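PDB 4JA0: phosphoribosylaminoimidazole carboxylase from Bombyx mori, which probably catalyses two steps of de novo purine biosynthesis, carboxylation of aminoimidazole ribonucleotide and condensation of the carboxylated product with aspartate to give SAICAR, as a bifunctional PAICS enzyme. Local coordinates for residues V269-G274 with V325-A330; V348-P353 with C374-Y379; L292-D297 with L385-I390. All blocks are in the same frame, centred on the assembly; numbering follows the deposited sequence.

Contact 1. Residues V269-G274 with V325-A330; sequences VVVFMG and VFIAVA
Val270 and Phe326 sit side by side on neighbouring strands of the parallel sheet of the AIR carboxylase domain, whose strand order is 2-1-3-4-5. Five backbone hydrogen bonds zip 269-274 to 325-330, beginning with Val270 N to Val325 O and ending with Gly274 N to Val329 O at 3.0 Å. The contact is dense along the strands. On the face carrying Val269, Val271, Ile327 and Val329, Val271 CG1, placed anti to its own amide nitrogen (chi1 -172°), reaches diagonally to Val329 CG2 at 3.6 Å, while Ile327 CD1 runs back to Val269 CG1 at 3.8 Å. Helices 279-291 and 380-391 close over this layer. On the other face, covered by helix 307-317, only the pair of rings is loose: Phe272 and Phe326 are slid apart, with centroids 5.6 Å from each other and planes at 30°. The open side of the contact is its C-terminal end, where Gly274 and Ala330 leave the strands and are partly exposed, and the Met273 chain turns away toward Leu420 of a neighbouring subunit. Back among the buried residues, Val270 CB meets the Phe326 ring at its edge, 3.6 Å from CD1.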
ATOM      1  N   VAL A 269     -25.353 -25.629   3.828  1.00  3.61           N
ATOM      2  CA  VAL A 269     -24.327 -24.643   3.537  1.00  1.52           C
ATOM      3  C   VAL A 269     -24.048 -24.781   2.048  1.00  1.37           C
ATOM      4  O   VAL A 269     -23.719 -25.873   1.564  1.00  1.02           O
ATOM      5  CB  VAL A 269     -23.032 -24.901   4.355  1.00  0.85           C
ATOM      6  CG1 VAL A 269     -21.882 -24.121   3.802  1.00  0.78           C
ATOM      7  CG2 VAL A 269     -23.244 -24.559   5.798  1.00  0.33           C
ATOM      8  N   VAL A 270     -24.250 -23.701   1.307  1.00  1.15           N
ATOM      9  CA  VAL A 270     -23.981 -23.726  -0.127  1.00  2.69           C
ATOM     10  C   VAL A 270     -22.780 -22.839  -0.446  1.00  1.91           C
ATOM     11  O   VAL A 270     -22.767 -21.652  -0.095  1.00  1.40           O
ATOM     12  CB  VAL A 270     -25.207 -23.270  -0.946  1.00  2.73           C
ATOM     13  CG1 VAL A 270     -24.953 -23.476  -2.421  1.00  1.77           C
ATOM     14  CG2 VAL A 270     -26.434 -24.042  -0.517  1.00  1.90           C
ATOM     15  N   VAL A 271     -21.772 -23.409  -1.100  1.00  1.48           N
ATOM     16  CA  VAL A 271     -20.635 -22.621  -1.545  1.00  2.72           C
ATOM     17  C   VAL A 271     -20.747 -22.327  -3.037  1.00  2.87           C
ATOM     18  O   VAL A 271     -20.689 -23.241  -3.849  1.00  4.28           O
ATOM     19  CB  VAL A 271     -19.317 -23.351  -1.274  1.00  2.83           C
ATOM     20  CG1 VAL A 271     -18.151 -22.429  -1.553  1.00  3.08           C
ATOM     21  CG2 VAL A 271     -19.260 -23.814   0.170  1.00  0.64           C
ATOM     22  N   PHE A 272     -20.905 -21.061  -3.410  1.00  5.43           N
ATOM     23  CA  PHE A 272     -20.880 -20.694  -4.828  1.00  6.15           C
ATOM     24  C   PHE A 272     -19.471 -20.275  -5.206  1.00  4.50           C
ATOM     25  O   PHE A 272     -18.933 -19.331  -4.612  1.00 10.41           O
ATOM     26  CB  PHE A 272     -21.797 -19.501  -5.117  1.00  9.00           C
ATOM     27  CG  PHE A 272     -23.259 -19.825  -5.121  1.00 15.82           C
ATOM     28  CD1 PHE A 272     -23.707 -21.133  -5.135  1.00 35.06           C
ATOM     29  CD2 PHE A 272     -24.193 -18.803  -5.133  1.00 28.49           C
ATOM     30  CE1 PHE A 272     -25.070 -21.411  -5.145  1.00 27.68           C
ATOM     31  CE2 PHE A 272     -25.547 -19.074  -5.134  1.00 24.27           C
ATOM     32  CZ  PHE A 272     -25.986 -20.378  -5.140  1.00 10.74           C
ATOM     33  N   MET A 273     -18.864 -20.952  -6.178  1.00  2.91           N
ATOM     34  CA  MET A 273     -17.600 -20.470  -6.724  1.00  3.55           C
ATOM     35  C   MET A 273     -17.851 -19.891  -8.122  1.00  6.00           C
ATOM     36  O   MET A 273     -18.602 -20.469  -8.920  1.00  2.31           O
ATOM     37  CB  MET A 273     -16.554 -21.581  -6.770  1.00  1.29           C
ATOM     38  CG  MET A 273     -17.022 -22.735  -7.577  1.00  5.51           C
ATOM     39  SD  MET A 273     -16.345 -24.334  -7.145  1.00 13.95           S
ATOM     40  CE  MET A 273     -14.808 -24.206  -8.007  1.00 13.22           C
ATOM     41  N   GLY A 274     -17.228 -18.748  -8.410  1.00  9.53           N
ATOM     42  CA  GLY A 274     -17.401 -18.067  -9.690  1.00  3.35           C
ATOM     43  C   GLY A 274     -16.732 -18.746 -10.874  1.00  4.50           C
ATOM     44  O   GLY A 274     -17.077 -18.490 -12.029  1.00  8.02           O
ATOM     45  N   VAL A 325     -27.001 -21.221   4.751  1.00  2.59           N
ATOM     46  CA  VAL A 325     -25.842 -20.335   4.709  1.00  1.54           C
ATOM     47  C   VAL A 325     -25.146 -20.423   3.363  1.00  0.99           C
ATOM     48  O   VAL A 325     -24.827 -21.525   2.906  1.00  1.54           O
ATOM     49  CB  VAL A 325     -24.839 -20.683   5.797  1.00  0.72           C
ATOM     50  CG1 VAL A 325     -23.589 -19.867   5.606  1.00  1.01           C
ATOM     51  CG2 VAL A 325     -25.429 -20.395   7.147  1.00  0.46           C
ATOM     52  N   PHE A 326     -24.910 -19.269   2.735  1.00  1.84           N
ATOM     53  CA  PHE A 326     -24.147 -19.193   1.483  1.00  1.41           C
ATOM     54  C   PHE A 326     -22.706 -18.757   1.691  1.00  1.90           C
ATOM     55  O   PHE A 326     -22.438 -17.760   2.373  1.00  0.74           O
ATOM     56  CB  PHE A 326     -24.789 -18.217   0.512  1.00  1.12           C
ATOM     57  CG  PHE A 326     -26.136 -18.627   0.057  1.00  2.54           C
ATOM     58  CD1 PHE A 326     -26.308 -19.811  -0.643  1.00  8.16           C
ATOM     59  CD2 PHE A 326     -27.235 -17.817   0.296  1.00  2.81           C
ATOM     60  CE1 PHE A 326     -27.567 -20.198  -1.080  1.00  7.08           C
ATOM     61  CE2 PHE A 326     -28.499 -18.190  -0.147  1.00  6.75           C
ATOM     62  CZ  PHE A 326     -28.667 -19.382  -0.832  1.00  6.15           C
ATOM     63  N   ILE A 327     -21.784 -19.492   1.081  1.00  0.74           N
ATOM     64  CA  ILE A 327     -20.384 -19.083   1.059  1.00  1.84           C
ATOM     65  C   ILE A 327     -19.990 -18.700  -0.354  1.00  1.36           C
ATOM     66  O   ILE A 327     -20.183 -19.492  -1.286  1.00  0.89           O
ATOM     67  CB  ILE A 327     -19.461 -20.187   1.607  1.00  2.21           C
ATOM     68  CG1 ILE A 327     -19.751 -20.380   3.109  1.00  0.58           C
ATOM     69  CG2 ILE A 327     -17.977 -19.850   1.343  1.00  0.51           C
ATOM     70  CD1 ILE A 327     -19.065 -21.572   3.720  1.00  0.72           C
ATOM     71  N   ALA A 328     -19.484 -17.469  -0.503  1.00  1.46           N
ATOM     72  CA  ALA A 328     -19.093 -16.943  -1.817  1.00  1.75           C
ATOM     73  C   ALA A 328     -17.595 -16.955  -2.036  1.00  1.50           C
ATOM     74  O   ALA A 328     -16.845 -16.223  -1.366  1.00  0.78           O
ATOM     75  CB  ALA A 328     -19.644 -15.531  -2.024  1.00  0.78           C
ATOM     76  N   VAL A 329     -17.184 -17.757  -3.018  1.00  1.54           N
ATOM     77  CA  VAL A 329     -15.781 -17.896  -3.401  1.00  2.66           C
ATOM     78  C   VAL A 329     -15.514 -17.347  -4.809  1.00  1.43           C
ATOM     79  O   VAL A 329     -15.824 -17.984  -5.813  1.00  1.59           O
ATOM     80  CB  VAL A 329     -15.344 -19.371  -3.335  1.00  0.81           C
ATOM     81  CG1 VAL A 329     -13.883 -19.524  -3.744  1.00  2.31           C
ATOM     82  CG2 VAL A 329     -15.561 -19.921  -1.947  1.00  1.08           C
ATOM     83  N   ALA A 330     -14.929 -16.163  -4.878  1.00  2.42           N
ATOM     84  CA  ALA A 330     -14.653 -15.545  -6.175  1.00  2.74           C
ATOM     85  C   ALA A 330     -13.305 -14.834  -6.162  1.00  1.77           C
ATOM     86  O   ALA A 330     -13.086 -13.914  -5.368  1.00  2.68           O
ATOM     87  CB  ALA A 330     -15.767 -14.579  -6.563  1.00  0.56           C
TER

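Contact 2. Residues V348-P353 with C374-Y379; sequences VINCPP and CATVIY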
ATOM      1  N   VAL A 348     -24.517 -14.384   4.076  1.00  1.49           N
ATOM      2  CA  VAL A 348     -23.585 -14.651   2.991  1.00  0.65           C
ATOM      3  C   VAL A 348     -22.176 -14.362   3.474  1.00  0.99           C
ATOM      4  O   VAL A 348     -21.883 -13.249   3.918  1.00  1.01           O
ATOM      5  CB  VAL A 348     -23.875 -13.756   1.762  1.00  0.66           C
ATOM      6  CG1 VAL A 348     -22.749 -13.881   0.749  1.00  1.12           C
ATOM      7  CG2 VAL A 348     -25.222 -14.091   1.131  1.00  0.60           C
ATOM      8  N   ILE A 349     -21.301 -15.359   3.383  1.00  1.85           N
ATOM      9  CA  ILE A 349     -19.894 -15.193   3.779  1.00  1.90           C
ATOM     10  C   ILE A 349     -18.979 -15.271   2.570  1.00  1.22           C
ATOM     11  O   ILE A 349     -19.099 -16.202   1.752  1.00  0.89           O
ATOM     12  CB  ILE A 349     -19.447 -16.267   4.812  1.00  1.44           C
ATOM     13  CG1 ILE A 349     -20.452 -16.349   5.971  1.00  1.23           C
ATOM     14  CG2 ILE A 349     -18.055 -15.961   5.351  1.00  0.51           C
ATOM     15  CD1 ILE A 349     -20.250 -17.560   6.837  1.00  4.05           C
ATOM     16  N   ASN A 350     -18.085 -14.284   2.464  1.00  1.12           N
ATOM     17  CA  ASN A 350     -17.071 -14.231   1.410  1.00  0.40           C
ATOM     18  C   ASN A 350     -15.752 -14.882   1.791  1.00  1.42           C
ATOM     19  O   ASN A 350     -15.066 -14.416   2.709  1.00  5.22           O
ATOM     20  CB  ASN A 350     -16.763 -12.791   1.058  1.00  1.09           C
ATOM     21  CG  ASN A 350     -17.914 -12.101   0.449  1.00  1.22           C
ATOM     22  OD1 ASN A 350     -18.595 -12.666  -0.403  1.00  1.07           O
ATOM     23  ND2 ASN A 350     -18.139 -10.851   0.850  1.00  0.83           N
ATOM     24  N   CYS A 351     -15.348 -15.889   1.027  1.00  1.18           N
ATOM     25  CA  CYS A 351     -14.057 -16.510   1.241  1.00  1.14           C
ATOM     26  C   CYS A 351     -13.257 -16.542  -0.054  1.00  0.51           C
ATOM     27  O   CYS A 351     -13.275 -17.516  -0.795  1.00  0.51           O
ATOM     28  CB  CYS A 351     -14.239 -17.924   1.830  1.00  1.87           C
ATOM     29  SG  CYS A 351     -12.684 -18.717   2.343  1.00  9.91           S
ATOM     30  N   PRO A 352     -12.557 -15.448  -0.341  1.00  4.07           N
ATOM     31  CA  PRO A 352     -11.734 -15.427  -1.551  1.00  1.68           C
ATOM     32  C   PRO A 352     -10.671 -16.503  -1.441  1.00  2.44           C
ATOM     33  O   PRO A 352     -10.241 -16.830  -0.333  1.00  9.88           O
ATOM     34  CB  PRO A 352     -11.094 -14.049  -1.513  1.00  0.63           C
ATOM     35  CG  PRO A 352     -12.006 -13.234  -0.652  1.00  1.14           C
ATOM     36  CD  PRO A 352     -12.515 -14.170   0.383  1.00  2.14           C
ATOM     37  N   PRO A 353     -10.309 -17.107  -2.571  1.00  4.19           N
ATOM     38  CA  PRO A 353      -9.237 -18.106  -2.598  1.00  2.21           C
ATOM     39  C   PRO A 353      -7.908 -17.398  -2.439  1.00  9.77           C
ATOM     40  O   PRO A 353      -7.864 -16.177  -2.612  1.00 10.78           O
ATOM     41  CB  PRO A 353      -9.378 -18.743  -3.988  1.00  5.05           C
ATOM     42  CG  PRO A 353     -10.130 -17.731  -4.823  1.00  2.30           C
ATOM     43  CD  PRO A 353     -10.993 -16.954  -3.872  1.00  3.19           C
ATOM     44  N   CYS A 374     -23.174  -8.741   3.699  1.00  7.45           N
ATOM     45  CA  CYS A 374     -22.088  -9.632   3.362  1.00  5.07           C
ATOM     46  C   CYS A 374     -20.925  -9.512   4.382  1.00 13.62           C
ATOM     47  O   CYS A 374     -20.516  -8.396   4.743  1.00 11.22           O
ATOM     48  CB  CYS A 374     -21.616  -9.286   1.944  1.00  2.68           C
ATOM     49  SG  CYS A 374     -20.884 -10.675   1.126  1.00 57.41           S
ATOM     50  N   ALA A 375     -20.457 -10.641   4.911  1.00  6.36           N
ATOM     51  CA  ALA A 375     -19.293 -10.658   5.836  1.00  4.91           C
ATOM     52  C   ALA A 375     -18.111 -11.343   5.150  1.00  3.40           C
ATOM     53  O   ALA A 375     -18.297 -12.202   4.283  1.00  2.05           O
ATOM     54  CB  ALA A 375     -19.626 -11.374   7.164  1.00  0.00           C
ATOM     55  N   THR A 376     -16.899 -10.997   5.566  1.00  1.77           N
ATOM     56  CA  THR A 376     -15.699 -11.465   4.888  1.00  1.04           C
ATOM     57  C   THR A 376     -14.738 -12.204   5.835  1.00  3.50           C
ATOM     58  O   THR A 376     -14.514 -11.825   7.018  1.00  1.30           O
ATOM     59  CB  THR A 376     -14.990 -10.306   4.167  1.00  9.28           C
ATOM     60  OG1 THR A 376     -15.882  -9.720   3.199  1.00  4.79           O
ATOM     61  CG2 THR A 376     -13.725 -10.784   3.459  1.00  5.93           C
ATOM     62  N   VAL A 377     -14.200 -13.288   5.289  1.00  2.63           N
ATOM     63  CA  VAL A 377     -13.310 -14.205   5.980  1.00  1.18           C
ATOM     64  C   VAL A 377     -12.183 -14.492   4.975  1.00  2.79           C
ATOM     65  O   VAL A 377     -12.381 -14.325   3.768  1.00  2.69           O
ATOM     66  CB  VAL A 377     -14.108 -15.475   6.357  1.00  1.62           C
ATOM     67  CG1 VAL A 377     -13.410 -16.736   5.886  1.00  6.09           C
ATOM     68  CG2 VAL A 377     -14.418 -15.533   7.834  1.00  1.26           C
ATOM     69  N   ILE A 378     -11.007 -14.898   5.436  1.00  8.43           N
ATOM     70  CA  ILE A 378      -9.856 -14.999   4.532  1.00  2.11           C
ATOM     71  C   ILE A 378      -9.253 -16.415   4.352  1.00  6.60           C
ATOM     72  O   ILE A 378      -8.518 -16.675   3.382  1.00  7.61           O
ATOM     73  CB  ILE A 378      -8.806 -13.959   4.949  1.00  5.13           C
ATOM     74  CG1 ILE A 378      -8.821 -12.790   3.981  1.00  1.36           C
ATOM     75  CG2 ILE A 378      -7.399 -14.543   5.083  1.00 10.37           C
ATOM     76  CD1 ILE A 378      -7.725 -11.796   4.329  1.00 58.07           C
ATOM     77  N   TYR A 379      -9.585 -17.328   5.265  1.00  1.91           N
ATOM     78  CA  TYR A 379      -9.126 -18.712   5.186  1.00  1.78           C
ATOM     79  C   TYR A 379     -10.298 -19.682   5.074  1.00  2.78           C
ATOM     80  O   TYR A 379     -11.356 -19.456   5.668  1.00  3.11           O
ATOM     81  CB  TYR A 379      -8.268 -19.066   6.406  1.00  5.02           C
ATOM     82  CG  TYR A 379      -7.183 -18.066   6.670  1.00  4.07           C
ATOM     83  CD1 TYR A 379      -6.032 -18.050   5.889  1.00  2.20           C
ATOM     84  CD2 TYR A 379      -7.304 -17.128   7.695  1.00  3.32           C
ATOM     85  CE1 TYR A 379      -5.025 -17.125   6.113  1.00  2.61           C
ATOM     86  CE2 TYR A 379      -6.300 -16.196   7.931  1.00  4.17           C
ATOM     87  CZ  TYR A 379      -5.165 -16.199   7.132  1.00  5.43           C
ATOM     88  OH  TYR A 379      -4.158 -15.286   7.343  1.00  9.95           O
TER
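Asn350 and Thr376 face each other across the last two strands of the parallel sheet, 348-350 and 375-376, which belong to one beta-alpha-beta unit with helix 358-361 between them. Three backbone bonds join the pair: Ala375 N to Val348 O at 3.1 Å, Asn350 N to Ala375 O at 2.8 Å and nearly straight (175°), and Val377 N to Asn350 O. Beside this ladder, Asn350 CG stands anti to its carbonyl carbon (chi1 -66°), which brings the amide alongside strand 375-376, where ND2 makes a weak bond of 3.4 Å to Thr376 OG1, doubtful because the position of ND2 is unsure. On the reverse face the Ile349 and Val377 side chains cross obliquely, Ile349 CG2 to Val377 CB 4.1 Å. Beyond the strand ends, Pro352 CD rests 3.4 Å from Val377 O, and Cys351 SG lies 4.1 Å from Val377 CG1.

In the second shell, Asn334 gives the Asn350 carboxamide a weak bond at OD1, and Ala383 of helix 380-391 packs on both Cys351 and Val377. Replacing Asn350 with alanine is likely to cost Asn334 its partner at OD1 and, if the ND2 bond is real, the Thr376 hydroxyl its amide. Tyr379, at the N-cap position of helix 380-391, forms a cation-pi pair with Arg332 of one neighbouring subunit, and Thr376 is backbone-bonded to another. The chemistry is thus divided: backbone bonds fix the strand pairing, the buried Asn350 amide has a weak bond at its oxygen and a doubtful one at its nitrogen, and an apolar Ile349–Val377 contact lies on the opposite face.

Contact 3. Residues L292-D297 with L385-I390; sequences LGLDVD and LMAAQI
A helix-to-strand turn packs here against the helix that follows the last strand of the AIR carboxylase sheet: Leu292 and Leu294 of 292-297 rest on Leu385, Ala387 and Ala388 of helix 380-391. Gly293, between the two leucines, ends helix 279-291 in a Schellman motif; its positive phi of 95° turns the chain toward strand 296-300 while both leucine side chains remain directed at the facing helix. The contact is wholly apolar and is made by one methyl of each leucine. Leu292 CD1 touches both Ala388 CB, at 3.7 Å, and Leu385 CD2, at 3.8 Å, the two leucine side chains crossing at about a right angle. Leu294 CG lies anti to its carbonyl carbon (chi1 -59°) and the chain extends from there, so that CD1 comes down on the helix backbone itself, 3.7 Å from Ala388 N. The same methyl touches the CB atoms of Ala387 and Ala388, at 4.1 and 4.0 Å. With only a methyl at each of these two helix positions, the leucine can approach the main chain this closely. Farther out, Leu402 of helix 396-420 packs on Leu292, Leu385 and Ala388. Ala289 of helix 279-291 touches Leu294, and Val269 of the adjacent strand 267-273 lies against both Leu294 and Ala387. Helix 380-391 also meets a neighbouring subunit, where Ile390 packs on its own counterpart.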
ATOM      1  N   LEU A 292     -17.315 -30.765  10.877  1.00  7.36           N
ATOM      2  CA  LEU A 292     -18.064 -30.109  11.938  1.00  6.16           C
ATOM      3  C   LEU A 292     -19.514 -30.579  11.900  1.00 10.75           C
ATOM      4  O   LEU A 292     -20.313 -30.188  12.747  1.00 15.09           O
ATOM      5  CB  LEU A 292     -18.000 -28.594  11.793  1.00  6.87           C
ATOM      6  CG  LEU A 292     -16.635 -28.005  12.093  1.00  7.74           C
ATOM      7  CD1 LEU A 292     -16.524 -26.608  11.510  1.00  6.43           C
ATOM      8  CD2 LEU A 292     -16.429 -27.981  13.600  1.00  3.33           C
ATOM      9  N   GLY A 293     -19.848 -31.396  10.902  1.00 16.71           N
ATOM     10  CA  GLY A 293     -21.174 -31.978  10.809  1.00 13.99           C
ATOM     11  C   GLY A 293     -22.156 -31.229   9.928  1.00  9.00           C
ATOM     12  O   GLY A 293     -23.356 -31.302  10.154  1.00 22.44           O
ATOM     13  N   LEU A 294     -21.661 -30.475   8.958  1.00  9.29           N
ATOM     14  CA  LEU A 294     -22.537 -29.692   8.087  1.00 13.08           C
ATOM     15  C   LEU A 294     -22.843 -30.390   6.754  1.00 10.87           C
ATOM     16  O   LEU A 294     -22.054 -31.215   6.283  1.00 11.14           O
ATOM     17  CB  LEU A 294     -21.928 -28.308   7.837  1.00  4.90           C
ATOM     18  CG  LEU A 294     -21.668 -27.442   9.072  1.00  7.35           C
ATOM     19  CD1 LEU A 294     -21.041 -26.119   8.662  1.00  6.69           C
ATOM     20  CD2 LEU A 294     -22.959 -27.182   9.840  1.00  4.68           C
ATOM     21  N   ASP A 295     -23.992 -30.063   6.163  1.00  5.15           N
ATOM     22  CA  ASP A 295     -24.330 -30.545   4.834  1.00  8.02           C
ATOM     23  C   ASP A 295     -23.983 -29.461   3.838  1.00  7.14           C
ATOM     24  O   ASP A 295     -24.571 -28.368   3.845  1.00  6.37           O
ATOM     25  CB  ASP A 295     -25.815 -30.870   4.718  1.00 15.79           C
ATOM     26  CG  ASP A 295     -26.288 -31.730   5.832  1.00 32.92           C
ATOM     27  OD1 ASP A 295     -25.427 -32.360   6.481  1.00 44.37           O
ATOM     28  OD2 ASP A 295     -27.512 -31.766   6.066  1.00 87.08           O
ATOM     29  N   VAL A 296     -23.049 -29.787   2.960  1.00  4.10           N
ATOM     30  CA  VAL A 296     -22.438 -28.816   2.095  1.00  3.28           C
ATOM     31  C   VAL A 296     -22.657 -29.162   0.640  1.00  3.13           C
ATOM     32  O   VAL A 296     -22.366 -30.279   0.216  1.00  2.05           O
ATOM     33  CB  VAL A 296     -20.937 -28.776   2.360  1.00  3.55           C
ATOM     34  CG1 VAL A 296     -20.272 -27.611   1.600  1.00  1.27           C
ATOM     35  CG2 VAL A 296     -20.713 -28.679   3.824  1.00  2.37           C
ATOM     36  N   ASP A 297     -23.111 -28.172  -0.128  1.00  4.31           N
ATOM     37  CA  ASP A 297     -23.181 -28.274  -1.579  1.00  5.01           C
ATOM     38  C   ASP A 297     -22.180 -27.319  -2.202  1.00  3.78           C
ATOM     39  O   ASP A 297     -22.083 -26.153  -1.803  1.00  2.71           O
ATOM     40  CB  ASP A 297     -24.571 -27.919  -2.099  1.00  4.44           C
ATOM     41  CG  ASP A 297     -25.446 -29.117  -2.268  1.00 31.07           C
ATOM     42  OD1 ASP A 297     -24.899 -30.242  -2.290  1.00 57.88           O
ATOM     43  OD2 ASP A 297     -26.672 -28.921  -2.428  1.00 42.48           O
ATOM     44  N   LEU A 385     -16.019 -22.596   9.780  1.00  3.76           N
ATOM     45  CA  LEU A 385     -16.276 -22.334  11.183  1.00  2.76           C
ATOM     46  C   LEU A 385     -17.363 -21.270  11.367  1.00  2.86           C
ATOM     47  O   LEU A 385     -18.227 -21.409  12.234  1.00  3.91           O
ATOM     48  CB  LEU A 385     -14.973 -21.916  11.881  1.00 10.82           C
ATOM     49  CG  LEU A 385     -13.910 -22.981  12.182  1.00 11.27           C
ATOM     50  CD1 LEU A 385     -12.647 -22.343  12.714  1.00 18.24           C
ATOM     51  CD2 LEU A 385     -14.429 -23.997  13.209  1.00  5.09           C
ATOM     52  N   MET A 386     -17.315 -20.201  10.580  1.00  1.94           N
ATOM     53  CA  MET A 386     -18.380 -19.195  10.634  1.00  6.74           C
ATOM     54  C   MET A 386     -19.739 -19.827  10.312  1.00  7.23           C
ATOM     55  O   MET A 386     -20.728 -19.579  11.000  1.00  7.31           O
ATOM     56  CB  MET A 386     -18.114 -18.052   9.650  1.00  8.85           C
ATOM     57  CG  MET A 386     -17.820 -16.724  10.303  1.00 25.13           C
ATOM     58  SD  MET A 386     -19.053 -16.152  11.502  1.00 38.07           S
ATOM     59  CE  MET A 386     -20.288 -15.587  10.344  1.00 34.02           C
ATOM     60  N   ALA A 387     -19.779 -20.638   9.258  1.00  5.91           N
ATOM     61  CA  ALA A 387     -20.992 -21.344   8.864  1.00  2.41           C
ATOM     62  C   ALA A 387     -21.454 -22.266   9.986  1.00  2.70           C
ATOM     63  O   ALA A 387     -22.652 -22.333  10.309  1.00  3.96           O
ATOM     64  CB  ALA A 387     -20.752 -22.126   7.583  1.00  1.04           C
ATOM     65  N   ALA A 388     -20.503 -22.977  10.581  1.00  2.47           N
ATOM     66  CA  ALA A 388     -20.813 -23.854  11.714  1.00  3.74           C
ATOM     67  C   ALA A 388     -21.370 -23.095  12.914  1.00  1.87           C
ATOM     68  O   ALA A 388     -22.380 -23.499  13.492  1.00  1.72           O
ATOM     69  CB  ALA A 388     -19.588 -24.655  12.126  1.00  1.03           C
ATOM     70  N   GLN A 389     -20.738 -21.976  13.247  1.00  1.64           N
ATOM     71  CA  GLN A 389     -21.166 -21.173  14.383  1.00  2.37           C
ATOM     72  C   GLN A 389     -22.581 -20.639  14.173  1.00  2.42           C
ATOM     73  O   GLN A 389     -23.356 -20.535  15.129  1.00  2.81           O
ATOM     74  CB  GLN A 389     -20.176 -20.024  14.633  1.00  1.80           C
ATOM     75  CG  GLN A 389     -18.847 -20.473  15.249  1.00  3.36           C
ATOM     76  CD  GLN A 389     -17.732 -19.424  15.163  1.00 10.62           C
ATOM     77  OE1 GLN A 389     -17.817 -18.450  14.410  1.00  7.22           O
ATOM     78  NE2 GLN A 389     -16.668 -19.642  15.925  1.00 26.22           N
ATOM     79  N   ILE A 390     -22.933 -20.359  12.922  1.00  1.94           N
ATOM     80  CA  ILE A 390     -24.264 -19.849  12.601  1.00  4.81           C
ATOM     81  C   ILE A 390     -25.324 -20.945  12.752  1.00  3.50           C
ATOM     82  O   ILE A 390     -26.373 -20.733  13.366  1.00  1.58           O
ATOM     83  CB  ILE A 390     -24.306 -19.277  11.164  1.00  4.24           C
ATOM     84  CG1 ILE A 390     -23.516 -17.963  11.105  1.00  2.49           C
ATOM     85  CG2 ILE A 390     -25.746 -19.037  10.713  1.00  2.91           C
ATOM     86  CD1 ILE A 390     -23.255 -17.453   9.739  1.00  0.00           C
TER

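Overall arrangement
All three contacts are buried within the AIR carboxylase domain. Contacts 1 and 2 are both parallel strand pairings in one sheet, joined where Ala328 N and O probably hydrogen-bond to Ile349 O and Cys351 N; contact 1 lies at its middle, contact 2 at its edge within the chain. Contact 3 instead links a helix to the turn leading into the opposite edge strand, and is apolar throughout. Val269 N probably bonds to Asp295 O, tying contact 3 to contact 1, while Ile349 CD1 packs on Met386 CB between contacts 2 and 3. Polar side chains enter mainly in contact 2. Contacts 2 and 3 touch the same neighbouring subunit, whereas contact 1 meets a different one through Met273.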